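Local coordinates for protein 432aa long hypothetical deoxyribodipyrimidine photolyase (Sulfolobus tokodaii, PDB 2E0I) that probably uses light to repair pyrimidine dimers in DNA, and carries two FAD molecules, the second implicated as a light-harvesting cofactor, at residues L196-D201 with A209-Y214; Y291-A296 with K379-W384. All blocks are in the same frame, centred on the assembly; numbering follows the deposited sequence.

In the fold
Both contacts belong to the helical part of this photolyase, away from the parallel sheet near the N-terminus, and they follow one another along the chain: both segments of contact 1 precede those of contact 2. Contact 1 folds the long connection between helices 189-196 and 217-221 back on itself over the diphosphate of one FAD. Contact 2 crosses the start of helix 292-304 with helix 379-384, and its Phe380 side chain lies about 11 Å from a bound FAD. Although their centres are about 20 Å apart, the contacts meet where Ala209 CB packs 3.9 Å from Lys379 CB. The loop that binds the FAD phosphates thus touches helix 379-384 through Ala209.

Contact 1 (L196-D201 with A209-Y214); sequences LHRNVD and AENNNY. With FAD (flavin-adenine dinucleotide), chain E.
Val200 and Tyr214 meet at the tightly packed end of an irregular loop that doubles back on itself in the FAD-binding region of the photolyase fold. The CG2 methyl of Val200 sits over one face of the Tyr214 ring, 4.0 Å from its centroid, in a CH-pi contact. Arg198 O comes near CE2 of the ring, while Phe202 and Phe240 add aromatic neighbours and Lys237 takes the hydroxyl in a hydrogen bond.

Arg198 ties the two legs together by its flat end. A bend at chi3 (58°) turns the guanidinium toward the returning backbone, where NH1 donates to Asn213 O at 3.1 Å and NH2 to Asn211 O at 2.9 Å. Both carbonyl oxygens lie close to the guanidinium plane, so the pair of bonds fixes its rotation. A water accepts from NH1 and donates to Tyr214 O, adding a third link.

The side toward solvent is looser. Asn211 and Asp201 are exposed, and at this side Asp201 N donates to OD1 of the buried Asn212, a bond 2.9 Å long with the donor well above the amide carbonyl plane.

Beneath the loop, Asn213 ND2 makes a weak bond to FAD O2A, and the backbone supplies the firmer grip: Tyr214 N donates to phosphate oxygen O1A of FAD at 2.7 Å.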
loop_
_atom_site.group_PDB
_atom_site.type_symbol
_atom_site.label_atom_id
_atom_site.label_comp_id
_atom_site.label_asym_id
_atom_site.label_seq_id
_atom_site.Cartn_x
_atom_site.Cartn_y
_atom_site.Cartn_z
ATOM N N LEU A 196 -6.252 -10.079 11.862
ATOM C CA LEU A 196 -7.402 -10.554 11.110
ATOM C C LEU A 196 -8.539 -10.997 12.037
ATOM O O LEU A 196 -9.720 -10.925 11.681
ATOM C CB LEU A 196 -6.985 -11.724 10.211
ATOM C CG LEU A 196 -8.065 -12.294 9.282
ATOM C CD1 LEU A 196 -8.633 -11.177 8.397
ATOM C CD2 LEU A 196 -7.473 -13.404 8.422
ATOM N N HIS A 197 -8.178 -11.433 13.238
ATOM C CA HIS A 197 -9.164 -11.912 14.191
ATOM C C HIS A 197 -9.586 -10.984 15.316
ATOM O O HIS A 197 -10.338 -11.391 16.195
ATOM C CB HIS A 197 -8.706 -13.247 14.760
ATOM C CG HIS A 197 -8.842 -14.379 13.794
ATOM N ND1 HIS A 197 -10.038 -15.027 13.577
ATOM C CD2 HIS A 197 -7.956 -14.926 12.931
ATOM C CE1 HIS A 197 -9.882 -15.924 12.620
ATOM N NE2 HIS A 197 -8.628 -15.882 12.211
ATOM N N ARG A 198 -9.106 -9.749 15.321
ATOM C CA ARG A 198 -9.564 -8.827 16.349
ATOM C C ARG A 198 -10.999 -8.543 15.968
ATOM O O ARG A 198 -11.314 -8.412 14.785
ATOM C CB ARG A 198 -8.806 -7.510 16.309
ATOM C CG ARG A 198 -7.475 -7.520 16.990
ATOM C CD ARG A 198 -6.787 -6.163 16.813
ATOM N NE ARG A 198 -7.579 -5.043 17.321
ATOM C CZ ARG A 198 -8.001 -4.022 16.579
ATOM N NH1 ARG A 198 -7.715 -3.970 15.280
ATOM N NH2 ARG A 198 -8.691 -3.040 17.140
ATOM N N ASN A 199 -11.875 -8.454 16.955
ATOM C CA ASN A 199 -13.267 -8.162 16.663
ATOM C C ASN A 199 -13.487 -6.674 16.922
ATOM O O ASN A 199 -13.430 -6.210 18.054
ATOM C CB ASN A 199 -14.185 -9.047 17.516
ATOM C CG ASN A 199 -14.017 -10.544 17.196
ATOM O OD1 ASN A 199 -14.204 -10.978 16.052
ATOM N ND2 ASN A 199 -13.655 -11.332 18.206
ATOM N N VAL A 200 -13.716 -5.933 15.848
ATOM C CA VAL A 200 -13.912 -4.500 15.926
ATOM C C VAL A 200 -15.275 -4.106 15.388
ATOM O O VAL A 200 -15.938 -4.906 14.729
ATOM C CB VAL A 200 -12.847 -3.766 15.076
ATOM C CG1 VAL A 200 -11.456 -4.141 15.556
ATOM C CG2 VAL A 200 -13.013 -4.126 13.591
ATOM N N ASP A 201 -15.689 -2.873 15.664
ATOM C CA ASP A 201 -16.952 -2.378 15.147
ATOM C C ASP A 201 -16.608 -1.619 13.861
ATOM O O ASP A 201 -16.413 -0.403 13.871
ATOM C CB ASP A 201 -17.623 -1.443 16.153
ATOM C CG ASP A 201 -19.063 -1.077 15.754
ATOM O OD1 ASP A 201 -19.539 -1.529 14.676
ATOM O OD2 ASP A 201 -19.717 -0.335 16.530
ATOM N N ALA A 209 -9.888 7.974 16.841
ATOM C CA ALA A 209 -9.672 7.763 18.264
ATOM C C ALA A 209 -10.046 6.341 18.668
ATOM O O ALA A 209 -9.370 5.713 19.482
ATOM C CB ALA A 209 -10.467 8.768 19.064
ATOM N N GLU A 210 -11.132 5.831 18.103
ATOM C CA GLU A 210 -11.557 4.469 18.396
ATOM C C GLU A 210 -10.580 3.519 17.697
ATOM O O GLU A 210 -9.671 3.962 16.994
ATOM C CB GLU A 210 -13.001 4.265 17.919
ATOM C CG GLU A 210 -13.993 5.054 18.771
ATOM C CD GLU A 210 -15.411 5.067 18.224
ATOM O OE1 GLU A 210 -15.967 3.975 17.954
ATOM O OE2 GLU A 210 -15.979 6.177 18.081
ATOM N N ASN A 211 -10.733 2.220 17.888
ATOM C CA ASN A 211 -9.798 1.321 17.239
ATOM C C ASN A 211 -10.548 0.366 16.337
ATOM O O ASN A 211 -10.422 -0.845 16.467
ATOM C CB ASN A 211 -9.019 0.538 18.289
ATOM C CG ASN A 211 -7.561 0.414 17.937
ATOM O OD1 ASN A 211 -6.868 -0.491 18.408
ATOM N ND2 ASN A 211 -7.075 1.337 17.105
ATOM N N ASN A 212 -11.302 0.910 15.394
ATOM C CA ASN A 212 -12.107 0.064 14.542
ATOM C C ASN A 212 -11.614 -0.279 13.155
ATOM O O ASN A 212 -12.405 -0.608 12.284
ATOM C CB ASN A 212 -13.523 0.628 14.482
ATOM C CG ASN A 212 -14.205 0.613 15.850
ATOM O OD1 ASN A 212 -14.335 -0.442 16.484
ATOM N ND2 ASN A 212 -14.635 1.784 16.313
ATOM N N ASN A 213 -10.306 -0.215 12.953
ATOM C CA ASN A 213 -9.724 -0.582 11.670
ATOM C C ASN A 213 -8.872 -1.825 11.912
ATOM O O ASN A 213 -8.243 -1.951 12.961
ATOM C CB ASN A 213 -8.874 0.553 11.118
ATOM C CG ASN A 213 -9.661 1.819 10.934
ATOM O OD1 ASN A 213 -9.806 2.615 11.865
ATOM N ND2 ASN A 213 -10.197 2.012 9.733
ATOM N N TYR A 214 -8.860 -2.748 10.958
ATOM C CA TYR A 214 -8.102 -3.977 11.139
ATOM C C TYR A 214 -6.608 -3.806 10.998
ATOM O O TYR A 214 -5.850 -4.681 11.413
ATOM C CB TYR A 214 -8.547 -5.051 10.154
ATOM C CG TYR A 214 -9.955 -5.539 10.340
ATOM C CD1 TYR A 214 -11.033 -4.866 9.763
ATOM C CD2 TYR A 214 -10.213 -6.688 11.075
ATOM C CE1 TYR A 214 -12.335 -5.334 9.912
ATOM C CE2 TYR A 214 -11.520 -7.165 11.237
ATOM C CZ TYR A 214 -12.572 -6.485 10.657
ATOM O OH TYR A 214 -13.858 -6.945 10.842
HETATM P PA FAD E . -9.601 -0.796 7.410
HETATM O O1A FAD E . -9.524 -1.581 8.663
HETATM O O2A FAD E . -10.776 -0.015 6.967
HETATM O O5B FAD E . -9.785 -2.077 6.452
HETATM C C5B FAD E . -10.431 -1.980 5.180
HETATM C C4B FAD E . -9.648 -2.778 4.136
HETATM O O4B FAD E . -10.261 -2.690 2.839
HETATM C C3B FAD E . -8.237 -2.201 4.003
HETATM O O3B FAD E . -7.354 -2.954 4.838
HETATM C C2B FAD E . -7.930 -2.538 2.545
HETATM O O2B FAD E . -7.654 -3.934 2.420
HETATM C C1B FAD E . -9.279 -2.209 1.904
HETATM N N9A FAD E . -9.459 -0.750 1.712
HETATM C C8A FAD E . -10.107 0.090 2.517
HETATM N N7A FAD E . -10.138 1.303 1.966
HETATM C C5A FAD E . -9.500 1.237 0.800
HETATM C C6A FAD E . -9.204 2.148 -0.208
HETATM N N6A FAD E . -9.611 3.410 -0.129
HETATM N N1A FAD E . -8.505 1.733 -1.276
HETATM C C2A FAD E . -8.097 0.481 -1.392
HETATM N N3A FAD E . -8.366 -0.412 -0.456
HETATM C C4A FAD E . -9.059 -0.070 0.641
HETATM N N1 FAD E . -3.978 1.479 1.073
HETATM C C2 FAD E . -2.825 0.708 0.879
HETATM O O2 FAD E . -2.805 -0.479 1.195
HETATM N N3 FAD E . -1.664 1.304 0.371
HETATM C C4 FAD E . -1.666 2.671 0.070
HETATM O O4 FAD E . -0.665 3.182 -0.430
HETATM C C4X FAD E . -2.809 3.435 0.280
HETATM N N5 FAD E . -2.767 4.816 0.056
HETATM C C5X FAD E . -3.915 5.596 0.243
HETATM C C6 FAD E . -3.852 6.964 -0.002
HETATM C C7 FAD E . -4.994 7.745 0.146
HETATM C C7M FAD E . -4.904 9.242 -0.160
HETATM C C8 FAD E . -6.192 7.156 0.545
HETATM C C8M FAD E . -7.471 7.985 0.689
HETATM C C9 FAD E . -6.244 5.787 0.790
HETATM C C9A FAD E . -5.110 4.993 0.635
HETATM N N10 FAD E . -5.153 3.605 0.858
HETATM C C10 FAD E . -3.972 2.849 0.775
HETATM C "C1'" FAD E . -6.433 2.943 1.220
HETATM C "C2'" FAD E . -6.782 2.811 2.705
HETATM O "O2'" FAD E . -6.712 4.084 3.351
HETATM C "C3'" FAD E . -5.888 1.802 3.431
HETATM O "O3'" FAD E . -5.932 0.550 2.741
HETATM C "C4'" FAD E . -6.358 1.578 4.870
HETATM O "O4'" FAD E . -6.378 2.818 5.582
HETATM C "C5'" FAD E . -5.443 0.592 5.599
HETATM O "O5'" FAD E . -5.819 0.457 6.974
HETATM P P FAD E . -6.775 -0.738 7.474
HETATM O O1P FAD E . -6.235 -2.008 6.941
HETATM O O2P FAD E . -6.917 -0.598 8.941
HETATM O O3P FAD E . -8.180 -0.419 6.747
HETATM O O HOH W 1 -7.205 -5.873 13.611
#

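Contact 2 (Y291-A296 with K379-W384); sequences YPIIDA and KFIKEW
Pro292 O accepts the backbone hydrogen bond of Ala296 N at 2.8 Å, a bond within the first turns of helix 292-304, and both residues touch helix 379-384, Ala296 with its CB directed at it. No hydrogen bond crosses between the segments; the side chains meet through carbon. Ile381 runs out extended (chi2 175°), which brings CD1 up to the CB corner of the proline ring, 3.6 Å from Pro292 CB, with Ile381 CG2 reaching the same carbon. Phe380 has CG opposite its own backbone N (chi1 179°), and its CE2 lies 3.6 Å from Ala296 CB. Ile293 CD1 approaches the edge of that ring, at 3.9 Å from Phe380 CD2, the two side chains crossing nearly at right angles. Trp384 touches mainly through its CB, near Ala296 O; its side chain also packs on Met300 and Ser303. With an alanine in place of Ile381, the loss of CD1 and CG2 would probably leave Pro292 CB without these partners and open a gap between the helices. The Asp375 carboxylate accepts from Phe380 N and Ile381 N at the start of the helix. The short segment axes pass 8.7 Å apart at 51°, with small Ala296 at the crossing: an oblique helix pair in the all-helical FAD-binding domain of photolyases.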
loop_
_atom_site.group_PDB
_atom_site.type_symbol
_atom_site.label_atom_id
_atom_site.label_comp_id
_atom_site.label_asym_id
_atom_site.label_seq_id
_atom_site.Cartn_x
_atom_site.Cartn_y
_atom_site.Cartn_z
ATOM N N TYR A 291 -5.022 23.432 10.889
ATOM C CA TYR A 291 -6.148 22.559 11.194
ATOM C C TYR A 291 -5.784 21.322 12.005
ATOM O O TYR A 291 -5.106 20.422 11.510
ATOM C CB TYR A 291 -6.797 22.114 9.889
ATOM C CG TYR A 291 -7.194 23.255 8.991
ATOM C CD1 TYR A 291 -6.250 24.177 8.535
ATOM C CD2 TYR A 291 -8.517 23.427 8.609
ATOM C CE1 TYR A 291 -6.615 25.242 7.722
ATOM C CE2 TYR A 291 -8.894 24.490 7.796
ATOM C CZ TYR A 291 -7.937 25.392 7.359
ATOM O OH TYR A 291 -8.303 26.449 6.563
ATOM N N PRO A 292 -6.260 21.249 13.256
ATOM C CA PRO A 292 -6.007 20.138 14.182
ATOM C C PRO A 292 -6.099 18.711 13.627
ATOM O O PRO A 292 -5.170 17.922 13.791
ATOM C CB PRO A 292 -7.009 20.407 15.304
ATOM C CG PRO A 292 -6.961 21.898 15.382
ATOM C CD PRO A 292 -7.055 22.297 13.917
ATOM N N ILE A 293 -7.209 18.379 12.975
ATOM C CA ILE A 293 -7.380 17.036 12.436
ATOM C C ILE A 293 -6.357 16.698 11.356
ATOM O O ILE A 293 -5.894 15.560 11.277
ATOM C CB ILE A 293 -8.787 16.830 11.854
ATOM C CG1 ILE A 293 -9.022 15.343 11.609
ATOM C CG2 ILE A 293 -8.941 17.589 10.543
ATOM C CD1 ILE A 293 -8.834 14.507 12.845
ATOM N N ILE A 294 -6.012 17.684 10.526
ATOM C CA ILE A 294 -5.028 17.488 9.465
ATOM C C ILE A 294 -3.645 17.312 10.091
ATOM O O ILE A 294 -2.898 16.421 9.717
ATOM C CB ILE A 294 -4.998 18.698 8.485
ATOM C CG1 ILE A 294 -6.390 18.924 7.887
ATOM C CG2 ILE A 294 -3.991 18.451 7.367
ATOM C CD1 ILE A 294 -6.926 17.761 7.069
ATOM N N ASP A 295 -3.315 18.164 11.051
ATOM C CA ASP A 295 -2.033 18.095 11.741
ATOM C C ASP A 295 -1.861 16.778 12.467
ATOM O O ASP A 295 -0.791 16.181 12.435
ATOM C CB ASP A 295 -1.923 19.244 12.735
ATOM C CG ASP A 295 -1.841 20.591 12.042
ATOM O OD1 ASP A 295 -2.291 21.603 12.627
ATOM O OD2 ASP A 295 -1.317 20.633 10.907
ATOM N N ALA A 296 -2.918 16.326 13.128
ATOM C CA ALA A 296 -2.852 15.072 13.850
ATOM C C ALA A 296 -2.563 13.956 12.858
ATOM O O ALA A 296 -1.681 13.121 13.085
ATOM C CB ALA A 296 -4.153 14.818 14.563
ATOM N N LYS A 379 -9.846 13.422 21.063
ATOM C CA LYS A 379 -8.916 12.444 21.615
ATOM C C LYS A 379 -7.773 12.130 20.646
ATOM O O LYS A 379 -6.607 12.050 21.053
ATOM C CB LYS A 379 -9.651 11.149 21.985
ATOM C CG LYS A 379 -10.533 11.265 23.228
ATOM C CD LYS A 379 -11.010 9.888 23.717
ATOM C CE LYS A 379 -11.787 9.967 25.046
ATOM N NZ LYS A 379 -13.101 10.696 24.957
ATOM N N PHE A 380 -8.109 11.948 19.368
ATOM C CA PHE A 380 -7.109 11.657 18.341
ATOM C C PHE A 380 -6.166 12.839 18.190
ATOM O O PHE A 380 -4.943 12.678 18.146
ATOM C CB PHE A 380 -7.771 11.383 16.990
ATOM C CG PHE A 380 -6.790 11.090 15.886
ATOM C CD1 PHE A 380 -6.000 9.936 15.921
ATOM C CD2 PHE A 380 -6.650 11.965 14.807
ATOM C CE1 PHE A 380 -5.083 9.660 14.894
ATOM C CE2 PHE A 380 -5.739 11.697 13.779
ATOM C CZ PHE A 380 -4.956 10.545 13.823
ATOM N N ILE A 381 -6.749 14.028 18.109
ATOM C CA ILE A 381 -5.980 15.248 17.968
ATOM C C ILE A 381 -5.030 15.431 19.146
ATOM O O ILE A 381 -3.846 15.718 18.960
ATOM C CB ILE A 381 -6.919 16.456 17.855
ATOM C CG1 ILE A 381 -7.657 16.387 16.517
ATOM C CG2 ILE A 381 -6.137 17.743 17.972
ATOM C CD1 ILE A 381 -8.711 17.443 16.324
ATOM N N LYS A 382 -5.548 15.248 20.357
ATOM C CA LYS A 382 -4.739 15.402 21.565
ATOM C C LYS A 382 -3.623 14.363 21.649
ATOM O O LYS A 382 -2.569 14.608 22.246
ATOM C CB LYS A 382 -5.627 15.299 22.808
ATOM C CG LYS A 382 -6.380 16.567 23.168
ATOM C CD LYS A 382 -7.466 16.257 24.193
ATOM C CE LYS A 382 -8.037 17.511 24.811
ATOM N NZ LYS A 382 -6.997 18.178 25.632
ATOM N N GLU A 383 -3.857 13.204 21.043
ATOM C CA GLU A 383 -2.878 12.131 21.067
ATOM C C GLU A 383 -1.698 12.400 20.154
ATOM O O GLU A 383 -0.611 11.872 20.377
ATOM C CB GLU A 383 -3.534 10.811 20.664
ATOM C CG GLU A 383 -2.624 9.604 20.816
ATOM C CD GLU A 383 -2.238 9.349 22.264
ATOM O OE1 GLU A 383 -3.155 9.120 23.098
ATOM O OE2 GLU A 383 -1.020 9.378 22.569
ATOM N N TRP A 384 -1.894 13.227 19.134
ATOM C CA TRP A 384 -0.805 13.486 18.212
ATOM C C TRP A 384 -0.320 14.923 18.079
ATOM O O TRP A 384 0.797 15.160 17.609
ATOM C CB TRP A 384 -1.159 12.917 16.840
ATOM C CG TRP A 384 -1.378 11.430 16.876
ATOM C CD1 TRP A 384 -2.576 10.776 16.936
ATOM C CD2 TRP A 384 -0.367 10.419 16.901
ATOM N NE1 TRP A 384 -2.375 9.418 16.996
ATOM C CE2 TRP A 384 -1.027 9.171 16.978
ATOM C CE3 TRP A 384 1.034 10.444 16.864
ATOM C CZ2 TRP A 384 -0.333 7.956 17.019
ATOM C CZ3 TRP A 384 1.724 9.239 16.903
ATOM C CH2 TRP A 384 1.039 8.010 16.979
#